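PDB 2J0W: lysine-sensitive aspartokinase 3 from Escherichia coli, which catalyses the ATP-dependent phosphorylation of L-aspartate to 4-phospho-L-aspartate, the first step of lysine biosynthesis, under feedback inhibition by lysine. Local coordinates for residues L55-G58 against E59-E62; A109-D112 against E113-H117; L124-V127 against E128-E132; Q169-P172 against R173-G177; L366-S369 against L370-E373. All blocks are in the same frame, centred on the assembly; numbering follows the deposited sequence.

Contact 1. Residues L55-G58 against E59-E62; sequences LEPG and ERFE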
# COMPACT_ATOMS: atom_id res chain seq x y z
N LEU A 55 -13.33 -35.57 17.88
CA LEU A 55 -12.62 -36.76 17.49
C LEU A 55 -13.41 -38.01 17.84
O LEU A 55 -14.14 -38.03 18.83
CB LEU A 55 -11.26 -36.81 18.19
CG LEU A 55 -10.40 -35.60 17.88
CD1 LEU A 55 -9.07 -35.78 18.57
CD2 LEU A 55 -10.21 -35.45 16.36
N GLU A 56 -13.24 -39.05 17.03
CA GLU A 56 -13.90 -40.34 17.25
C GLU A 56 -13.40 -40.99 18.54
O GLU A 56 -12.32 -40.64 19.03
CB GLU A 56 -13.67 -41.27 16.04
CG GLU A 56 -13.28 -42.74 16.35
CD GLU A 56 -11.77 -42.98 16.48
OE1 GLU A 56 -11.17 -42.52 17.47
OE2 GLU A 56 -11.17 -43.62 15.60
N PRO A 57 -14.17 -41.93 19.11
CA PRO A 57 -13.86 -42.66 20.35
C PRO A 57 -12.39 -43.04 20.57
O PRO A 57 -11.82 -42.81 21.65
CB PRO A 57 -14.77 -43.88 20.25
CG PRO A 57 -16.01 -43.27 19.70
CD PRO A 57 -15.44 -42.43 18.55
N GLY A 58 -11.79 -43.63 19.53
CA GLY A 58 -10.41 -44.07 19.60
C GLY A 58 -9.45 -42.93 19.81
O GLY A 58 -8.95 -42.73 20.91
N GLU A 59 -9.18 -42.19 18.75
CA GLU A 59 -8.27 -41.06 18.81
C GLU A 59 -8.58 -40.15 19.99
O GLU A 59 -7.68 -39.60 20.61
CB GLU A 59 -8.37 -40.26 17.52
CG GLU A 59 -7.31 -39.20 17.37
CD GLU A 59 -7.33 -38.57 16.00
OE1 GLU A 59 -8.00 -39.13 15.11
OE2 GLU A 59 -6.67 -37.53 15.82
N ARG A 60 -9.87 -40.01 20.30
CA ARG A 60 -10.27 -39.17 21.42
C ARG A 60 -9.63 -39.70 22.69
O ARG A 60 -8.99 -38.97 23.43
CB ARG A 60 -11.80 -39.16 21.56
CG ARG A 60 -12.34 -38.01 22.40
CD ARG A 60 -13.78 -38.24 22.82
NE ARG A 60 -14.67 -38.42 21.68
CZ ARG A 60 -15.76 -39.19 21.71
NH1 ARG A 60 -16.08 -39.83 22.83
NH2 ARG A 60 -16.53 -39.31 20.64
N PHE A 61 -9.80 -41.00 22.93
CA PHE A 61 -9.24 -41.63 24.12
C PHE A 61 -7.72 -41.52 24.22
O PHE A 61 -7.17 -41.40 25.31
CB PHE A 61 -9.63 -43.11 24.19
CG PHE A 61 -9.11 -43.80 25.43
CD1 PHE A 61 -9.46 -43.34 26.70
CD2 PHE A 61 -8.29 -44.92 25.32
CE1 PHE A 61 -8.99 -43.98 27.85
CE2 PHE A 61 -7.81 -45.57 26.46
CZ PHE A 61 -8.16 -45.10 27.73
N GLU A 62 -7.04 -41.57 23.08
CA GLU A 62 -5.60 -41.45 23.09
C GLU A 62 -5.25 -40.05 23.60
O GLU A 62 -4.40 -39.89 24.48
CB GLU A 62 -5.04 -41.63 21.68
CG GLU A 62 -5.52 -42.88 20.98
CD GLU A 62 -5.07 -42.93 19.53
OE1 GLU A 62 -5.46 -43.88 18.82
OE2 GLU A 62 -4.32 -42.02 19.11
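Arg60 swings its guanidinium back past the start of its own helix to grip the main-chain oxygen of Leu55, five residues earlier. NE donates to Leu55 O at 2.9 Å with an N-H...O angle of 149°, and that oxygen stands near the guanidinium plane, at its edge. A weak second bond joins Arg60 NH2 to Leu55 O at 3.3 Å, so one carbonyl is held by two N-H groups of the same flat group. The bend that brings them there is at chi3 (-58°), where the otherwise extended arginine chain turns. Pro57 lies over one guanidinium face, its N 3.8 Å above the plane and offset toward the rim, while Pro57 CD comes to 3.9 Å from Arg60 NH2. The Leu55 and Glu59 side chains also meet at an oblique angle, Leu55 CD1 lying 4.0 Å from Glu59 CG. Glu56 occupies the N-cap position, its carboxylate turned toward Glu59 N, although the modelled spacing is too short to be trusted in detail. With an alanine in place of Arg60, Leu55 O is likely to lose both side-chain donors, and Pro57 the flat group beside its N and CD. This surface turn opens helix 57-75, after the loop that follows helix 44-51.

Contact 2. Residues A109-D112 against E113-H117; sequences ALTD and ELVSH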
# COMPACT_ATOMS: atom_id res chain seq x y z
N ALA A 109 -16.64 -21.19 20.85
CA ALA A 109 -16.92 -21.00 22.28
C ALA A 109 -16.70 -22.28 23.09
O ALA A 109 -16.25 -22.22 24.23
CB ALA A 109 -18.35 -20.51 22.46
N LEU A 110 -17.02 -23.42 22.51
CA LEU A 110 -16.83 -24.69 23.20
C LEU A 110 -15.32 -24.92 23.30
O LEU A 110 -14.81 -25.38 24.32
CB LEU A 110 -17.50 -25.83 22.43
CG LEU A 110 -17.30 -27.24 22.98
CD1 LEU A 110 -17.81 -27.32 24.41
CD2 LEU A 110 -18.03 -28.24 22.10
N THR A 111 -14.62 -24.59 22.22
CA THR A 111 -13.17 -24.74 22.15
C THR A 111 -12.45 -23.90 23.23
O THR A 111 -11.57 -24.40 23.95
CB THR A 111 -12.68 -24.35 20.76
OG1 THR A 111 -13.02 -25.38 19.82
CG2 THR A 111 -11.16 -24.14 20.77
N ASP A 112 -12.83 -22.63 23.35
CA ASP A 112 -12.23 -21.75 24.35
C ASP A 112 -12.46 -22.33 25.74
O ASP A 112 -11.58 -22.30 26.59
CB ASP A 112 -12.83 -20.33 24.28
CG ASP A 112 -12.03 -19.39 23.38
OD1 ASP A 112 -11.20 -19.88 22.58
OD2 ASP A 112 -12.23 -18.16 23.46
N GLU A 113 -13.66 -22.86 25.96
CA GLU A 113 -14.01 -23.43 27.27
C GLU A 113 -13.26 -24.71 27.58
O GLU A 113 -12.86 -24.95 28.71
CB GLU A 113 -15.51 -23.72 27.34
CG GLU A 113 -15.91 -24.50 28.58
CD GLU A 113 -15.52 -23.82 29.88
OE1 GLU A 113 -15.80 -22.61 30.04
OE2 GLU A 113 -14.94 -24.49 30.76
N LEU A 114 -13.07 -25.54 26.57
CA LEU A 114 -12.36 -26.79 26.78
C LEU A 114 -10.87 -26.49 26.85
O LEU A 114 -10.17 -27.00 27.72
CB LEU A 114 -12.66 -27.74 25.63
CG LEU A 114 -12.23 -29.19 25.80
CD1 LEU A 114 -12.80 -30.00 24.66
CD2 LEU A 114 -10.73 -29.29 25.82
N VAL A 115 -10.37 -25.66 25.94
CA VAL A 115 -8.95 -25.38 25.96
C VAL A 115 -8.51 -24.63 27.20
O VAL A 115 -7.37 -24.74 27.62
CB VAL A 115 -8.49 -24.59 24.72
CG1 VAL A 115 -7.10 -24.04 24.96
CG2 VAL A 115 -8.47 -25.51 23.49
N SER A 116 -9.41 -23.89 27.81
CA SER A 116 -9.05 -23.14 29.00
C SER A 116 -8.51 -24.07 30.09
O SER A 116 -7.61 -23.70 30.85
CB SER A 116 -10.27 -22.39 29.51
OG SER A 116 -11.26 -23.32 29.89
N HIS A 117 -9.04 -25.29 30.15
CA HIS A 117 -8.62 -26.28 31.15
C HIS A 117 -7.10 -26.52 31.33
O HIS A 117 -6.67 -26.89 32.42
CB HIS A 117 -9.32 -27.61 30.88
CG HIS A 117 -10.77 -27.59 31.25
ND1 HIS A 117 -11.70 -26.82 30.58
CD2 HIS A 117 -11.45 -28.19 32.26
CE1 HIS A 117 -12.88 -26.94 31.16
NE2 HIS A 117 -12.75 -27.77 32.19
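Glu113, whose N-H binds Ala109 O one turn back, presents a carbonyl oxygen that two side chains seize from further along the helix. Ser116 OG donates to Glu113 O at 2.6 Å, coming from above the carbonyl plane; the serine chi1 of 63°, which sets OG between the backbone N and the carbonyl carbon, folds the hydroxyl back to this position. His117 ND1 adds a weak bond to Glu113 O at 2.9 Å and another weak one to Leu114 O at 3.2 Å. Sharing its proton between two carbonyls, ND1 helps to fix the turn of the imidazole, whose NE2 is weakly bonded to Asn94. Across the junction the shortest polar bond runs from Val115 N to Thr111 O, 2.6 Å and nearly straight at 165°. Next to this bond the Thr111 and Val115 side chains lie side by side and point the same way, with their CG2 atoms 4.1 Å apart; Val115 CG2 also approaches Thr111 O to 3.3 Å. Both carboxylates find partners outside this turn: Asp112 with Thr195 and the N-H of Gly153, Glu113 through OE1 with Thr193. The Val115 side chain comes to about 6 Å from the bound aspartic acid, so this turn lies close to the substrate pocket. Helix 108-131 packs here on several elements: Val115 and Leu114 on helix 44-51, Leu110, Leu114 and His117 on helix 82-102, while Asp112 and Ser116 touch strand 193-195.

Contact 3. Residues L124-V127 against E128-E132; sequences LLFV and EILRE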
# COMPACT_ATOMS: atom_id res chain seq x y z
N LEU A 124 -2.76 -24.97 39.10
CA LEU A 124 -3.13 -25.66 40.33
C LEU A 124 -1.94 -26.45 40.86
O LEU A 124 -1.68 -26.47 42.06
CB LEU A 124 -4.27 -26.63 40.10
CG LEU A 124 -5.66 -26.01 40.14
CD1 LEU A 124 -6.72 -27.10 40.01
CD2 LEU A 124 -5.82 -25.26 41.45
N LEU A 125 -1.21 -27.09 39.95
CA LEU A 125 -0.07 -27.87 40.35
C LEU A 125 1.06 -26.97 40.82
O LEU A 125 1.68 -27.22 41.85
CB LEU A 125 0.40 -28.75 39.19
CG LEU A 125 -0.64 -29.76 38.68
CD1 LEU A 125 -0.05 -30.59 37.56
CD2 LEU A 125 -1.10 -30.66 39.83
N PHE A 126 1.32 -25.90 40.08
CA PHE A 126 2.41 -25.02 40.47
C PHE A 126 2.25 -24.55 41.91
O PHE A 126 3.23 -24.58 42.67
CB PHE A 126 2.51 -23.82 39.53
CG PHE A 126 3.85 -23.13 39.59
CD1 PHE A 126 4.98 -23.75 39.08
CD2 PHE A 126 3.98 -21.88 40.19
CE1 PHE A 126 6.23 -23.14 39.16
CE2 PHE A 126 5.22 -21.26 40.27
CZ PHE A 126 6.35 -21.89 39.76
N VAL A 127 1.05 -24.14 42.32
CA VAL A 127 0.87 -23.68 43.69
C VAL A 127 1.31 -24.77 44.65
O VAL A 127 1.93 -24.50 45.67
CB VAL A 127 -0.60 -23.29 44.01
CG1 VAL A 127 -1.08 -22.27 43.02
CG2 VAL A 127 -1.49 -24.51 44.02
N GLU A 128 1.00 -26.02 44.29
CA GLU A 128 1.37 -27.16 45.10
C GLU A 128 2.88 -27.34 45.15
O GLU A 128 3.44 -27.71 46.18
CB GLU A 128 0.72 -28.43 44.57
CG GLU A 128 -0.76 -28.50 44.88
CD GLU A 128 -1.06 -28.15 46.33
OE1 GLU A 128 -0.55 -28.85 47.23
OE2 GLU A 128 -1.79 -27.16 46.56
N ILE A 129 3.55 -27.08 44.03
CA ILE A 129 4.99 -27.19 44.02
C ILE A 129 5.60 -26.10 44.88
O ILE A 129 6.69 -26.26 45.43
CB ILE A 129 5.53 -27.09 42.59
CG1 ILE A 129 5.53 -28.48 41.95
CG2 ILE A 129 6.93 -26.53 42.59
CD1 ILE A 129 6.31 -28.56 40.66
N LEU A 130 4.88 -24.98 45.03
CA LEU A 130 5.37 -23.87 45.83
C LEU A 130 5.11 -24.06 47.31
O LEU A 130 5.93 -23.66 48.14
CB LEU A 130 4.75 -22.55 45.36
CG LEU A 130 5.19 -22.06 43.99
CD1 LEU A 130 4.67 -20.65 43.77
CD2 LEU A 130 6.70 -22.06 43.90
N ARG A 131 3.97 -24.66 47.66
CA ARG A 131 3.64 -24.91 49.06
C ARG A 131 4.40 -26.12 49.61
O ARG A 131 4.51 -26.30 50.82
CB ARG A 131 2.14 -25.12 49.22
CG ARG A 131 1.37 -23.85 49.03
CD ARG A 131 -0.10 -24.04 49.29
NE ARG A 131 -0.80 -22.77 49.23
CZ ARG A 131 -2.12 -22.64 49.34
NH1 ARG A 131 -2.88 -23.71 49.52
NH2 ARG A 131 -2.67 -21.43 49.27
N GLU A 132 4.92 -26.95 48.71
CA GLU A 132 5.69 -28.12 49.11
C GLU A 132 7.04 -27.60 49.61
O GLU A 132 7.89 -28.36 50.07
CB GLU A 132 5.90 -29.04 47.91
CG GLU A 132 6.35 -30.44 48.26
CD GLU A 132 6.04 -31.45 47.17
OE1 GLU A 132 6.95 -31.80 46.38
OE2 GLU A 132 4.86 -31.88 47.10
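Phe126 and Leu130 form an i to i+4 apolar pair on the last turns of helix 108-131, on the side by which this helix packs in the amino acid kinase fold. Leu130 CD1 reaches Phe126 CE2 at 3.6 Å and CD2 of the ring at 3.8 Å, while the other methyl of the leucine, CD2, stands 4.2 Å from Phe126 CZ. Both branches therefore touch the same side of the phenyl group, which they approach obliquely. The phenylalanine CG lies anti to its main-chain nitrogen (chi1 -161°) and the leucine CG anti to its carbonyl carbon (chi1 -69°), torsions that bring the two chains together. Replacing Leu130 with an alanine is likely to open a gap next to Phe126 CE2 and let the ring shift. Outside this pair, Phe126 and Leu130 both touch Ile180 of strand 178-182; Met20 and Ala24 of helix 17-27 add further cover, and the Phe126 side chain is about 5 Å from that of Phe9, an ATP-binding residue. Behind the side chains, the turn is set by the helical bond from Leu130 N to Phe126 O, 2.9 Å, with a weak branch to Val127 O. That last oxygen also accepts from Arg131 N at 2.9 Å, and the extended arginine chain runs past it with Arg131 CG 3.5 Å from Val127 O.

Contact 4. Residues Q169-P172 against R173-G177; sequences QLLP and RLNEG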
# COMPACT_ATOMS: atom_id res chain seq x y z
N GLN A 169 -10.30 -7.42 43.39
CA GLN A 169 -10.22 -8.83 43.74
C GLN A 169 -8.82 -9.41 43.74
O GLN A 169 -8.56 -10.38 44.46
CB GLN A 169 -11.07 -9.66 42.78
CG GLN A 169 -12.50 -9.20 42.61
CD GLN A 169 -13.43 -10.36 42.30
OE1 GLN A 169 -13.77 -11.16 43.19
NE2 GLN A 169 -13.84 -10.48 41.04
N LEU A 170 -7.94 -8.84 42.93
CA LEU A 170 -6.57 -9.34 42.81
C LEU A 170 -5.54 -8.62 43.66
O LEU A 170 -4.57 -9.23 44.13
CB LEU A 170 -6.13 -9.29 41.34
CG LEU A 170 -4.75 -9.92 41.07
CD1 LEU A 170 -4.81 -11.40 41.36
CD2 LEU A 170 -4.33 -9.70 39.64
N LEU A 171 -5.73 -7.32 43.87
CA LEU A 171 -4.77 -6.55 44.65
C LEU A 171 -4.68 -7.09 46.08
O LEU A 171 -3.59 -7.45 46.54
CB LEU A 171 -5.17 -5.07 44.66
CG LEU A 171 -4.14 -4.13 45.28
CD1 LEU A 171 -2.83 -4.26 44.53
CD2 LEU A 171 -4.64 -2.71 45.22
N PRO A 172 -5.81 -7.18 46.79
CA PRO A 172 -5.78 -7.70 48.16
C PRO A 172 -5.01 -9.01 48.26
O PRO A 172 -4.27 -9.23 49.22
CB PRO A 172 -7.26 -7.87 48.49
CG PRO A 172 -7.88 -6.70 47.76
CD PRO A 172 -7.17 -6.73 46.42
N ARG A 173 -5.19 -9.88 47.27
CA ARG A 173 -4.50 -11.17 47.27
C ARG A 173 -2.98 -11.01 47.11
O ARG A 173 -2.22 -11.85 47.60
CB ARG A 173 -5.05 -12.07 46.15
CG ARG A 173 -6.08 -13.12 46.59
CD ARG A 173 -7.36 -12.48 47.10
NE ARG A 173 -7.24 -12.01 48.48
CZ ARG A 173 -8.20 -11.35 49.12
NH1 ARG A 173 -9.34 -11.07 48.51
NH2 ARG A 173 -8.02 -10.97 50.38
N LEU A 174 -2.56 -9.95 46.43
CA LEU A 174 -1.13 -9.68 46.23
C LEU A 174 -0.49 -9.13 47.49
O LEU A 174 0.69 -9.35 47.74
CB LEU A 174 -0.92 -8.69 45.08
CG LEU A 174 -1.11 -9.22 43.65
CD1 LEU A 174 -0.92 -8.07 42.69
CD2 LEU A 174 -0.11 -10.34 43.34
N ASN A 175 -1.28 -8.40 48.26
CA ASN A 175 -0.81 -7.82 49.51
C ASN A 175 -0.57 -8.94 50.52
O ASN A 175 0.46 -8.96 51.20
CB ASN A 175 -1.86 -6.85 50.06
CG ASN A 175 -1.99 -5.59 49.23
OD1 ASN A 175 -3.00 -4.89 49.29
ND2 ASN A 175 -0.94 -5.28 48.45
N GLU A 176 -1.52 -9.87 50.59
CA GLU A 176 -1.42 -11.01 51.50
C GLU A 176 -0.19 -11.85 51.21
O GLU A 176 0.55 -12.20 52.12
CB GLU A 176 -2.64 -11.92 51.36
CG GLU A 176 -3.96 -11.29 51.65
CD GLU A 176 -5.09 -12.26 51.41
OE1 GLU A 176 -5.20 -12.77 50.27
OE2 GLU A 176 -5.87 -12.51 52.35
N GLY A 177 0.01 -12.18 49.95
CA GLY A 177 1.16 -12.99 49.61
C GLY A 177 1.32 -13.23 48.12
O GLY A 177 1.06 -12.34 47.31
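Pro172 and Arg173 carry a local contact in the last turns of helix 159-176, the helix of a beta-alpha-beta unit that connects strands 137-139 and 178-182. The guanidinium of Arg173 curls back over the proline ring: Pro172 CB stands 3.6 Å above the guanidinium plane, over its centre. Bends at chi2 (65°) and chi3 (-80°) fold the chain into that position. The group is also anchored at its edge, for Arg173 NE forms a salt bridge with Glu176 OE1 at 2.8 Å and 162°, in the guanidinium plane, though the oxygen is met from above the carboxylate plane. A weak second bond links Arg173 NH2 to Glu176 OE2 at 3.3 Å. Lacking an N-H, Pro172 cannot bond to the turn before it, and the helix kinks there; its oxygen still accepts from Glu176 N at 3.1 Å. Gly177 then leaves the helical conformation. Glu176 OE1 takes a further bond from Gln138 of strand 137-139, while Leu170 and Leu174 turn to Val179 of strand 178-182 and Leu174 also meets Leu35 of strand 33-38, so the helix lies against the central sheet.

Contact 5. Residues L366-S369 against L370-E373; sequences LTQS and LLME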
# COMPACT_ATOMS: atom_id res chain seq x y z
N LEU A 366 -11.20 -15.84 4.74
CA LEU A 366 -12.04 -15.49 3.60
C LEU A 366 -13.38 -16.18 3.46
O LEU A 366 -13.50 -17.24 2.84
CB LEU A 366 -11.23 -15.66 2.31
CG LEU A 366 -10.01 -14.74 2.28
CD1 LEU A 366 -9.48 -14.66 0.86
CD2 LEU A 366 -10.38 -13.35 2.78
N THR A 367 -14.40 -15.54 4.03
CA THR A 367 -15.78 -16.03 4.01
C THR A 367 -16.43 -15.75 2.65
O THR A 367 -16.19 -14.70 2.05
CB THR A 367 -16.59 -15.34 5.11
OG1 THR A 367 -16.83 -13.97 4.75
CG2 THR A 367 -15.82 -15.38 6.42
N GLN A 368 -17.25 -16.68 2.17
CA GLN A 368 -17.93 -16.52 0.88
C GLN A 368 -18.87 -15.33 0.82
O GLN A 368 -19.20 -14.85 -0.26
CB GLN A 368 -18.70 -17.81 0.55
CG GLN A 368 -17.79 -19.04 0.39
CD GLN A 368 -17.23 -19.18 -1.01
OE1 GLN A 368 -17.98 -19.49 -1.95
NE2 GLN A 368 -15.91 -18.97 -1.18
N SER A 369 -19.32 -14.86 1.98
CA SER A 369 -20.21 -13.70 2.02
C SER A 369 -19.35 -12.53 1.55
O SER A 369 -19.72 -11.76 0.65
CB SER A 369 -20.71 -13.43 3.45
OG SER A 369 -19.66 -12.97 4.29
N LEU A 370 -18.19 -12.43 2.17
CA LEU A 370 -17.22 -11.41 1.85
C LEU A 370 -16.90 -11.44 0.37
O LEU A 370 -17.12 -10.47 -0.36
CB LEU A 370 -15.93 -11.66 2.62
CG LEU A 370 -14.76 -10.77 2.24
CD1 LEU A 370 -15.07 -9.33 2.59
CD2 LEU A 370 -13.52 -11.23 2.98
N LEU A 371 -16.35 -12.56 -0.08
CA LEU A 371 -15.98 -12.68 -1.48
C LEU A 371 -17.04 -12.19 -2.43
O LEU A 371 -16.83 -11.17 -3.08
CB LEU A 371 -15.61 -14.12 -1.83
CG LEU A 371 -14.28 -14.51 -1.20
CD1 LEU A 371 -13.98 -15.97 -1.46
CD2 LEU A 371 -13.18 -13.62 -1.76
N MET A 372 -18.19 -12.87 -2.52
CA MET A 372 -19.18 -12.41 -3.46
C MET A 372 -19.46 -10.93 -3.27
O MET A 372 -19.83 -10.26 -4.24
CB MET A 372 -20.48 -13.22 -3.38
CG MET A 372 -21.42 -12.89 -2.24
SD MET A 372 -22.80 -14.07 -2.27
CE MET A 372 -22.08 -15.50 -1.37
N GLU A 373 -19.29 -10.38 -2.07
CA GLU A 373 -19.56 -8.95 -1.95
C GLU A 373 -18.42 -8.19 -2.65
O GLU A 373 -18.66 -7.18 -3.32
CB GLU A 373 -19.65 -8.47 -0.49
CG GLU A 373 -19.34 -6.97 -0.41
CD GLU A 373 -19.69 -6.29 0.89
OE1 GLU A 373 -19.98 -6.96 1.89
OE2 GLU A 373 -19.65 -5.04 0.88
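Leu370 and Leu371, with Ser369 just before them, give up most of the surface hidden at this helix start. Leu370 reaches back to Leu366, one CD2 methyl facing the other at 3.8 Å; its CG stands anti to the main-chain nitrogen (chi1 172°), which directs the branch toward the preceding loop. Its CB comes to 3.3 Å from Thr367 OG1, the two side chains meeting nearly at a right angle. Leu371 holds the first turn through its backbone: Leu371 N donates to Thr367 O at 3.0 Å and 168°. Its methyl CD1 meets the amide end of Gln368, 3.6 Å from NE2, an apolar group against a polar one. Ser369 ties its hydroxyl to that of Thr367, OG to OG1 at 3.0 Å, and either may be the donor; a weak bond between Ser369 OG and His335 NE2 binds this pair to a neighbouring loop. At the outer side Met372 bends back, its CE methyl 3.2 Å from Gln368 O. Leu370 also touches His335 and Ile337 of that loop. Thr367 is thus the N-cap of helix 368-377, its carbonyl accepting the first i to i+4 bond, and the helix belongs to an ACT domain, the regulatory fold that lysine binds; Leu366 is about 9 Å, side chain to side chain, from Val339 of that site.

The five contacts follow one another along the chain. Contacts 1 to 4 belong to the amino acid kinase domain, contact 5 to an ACT domain. Contacts 2 and 3 share helix 108-131, their centres 24 Å apart; contact 2 lies near the aspartate pocket and contact 3 at the C-terminal end of that helix. Contact 1, starting helix 57-75, has its centre 18 Å from that of contact 2, and contact 4, ending helix 159-176, is 18 Å from contact 3. Strand 178-182 is touched by both contacts 3 and 4. Contact 5 stands apart, 48 to 49 Å between centres from contacts 3 and 4, on the opposite side of the chain's centre, reflecting the separation of catalytic and lysine-sensing parts.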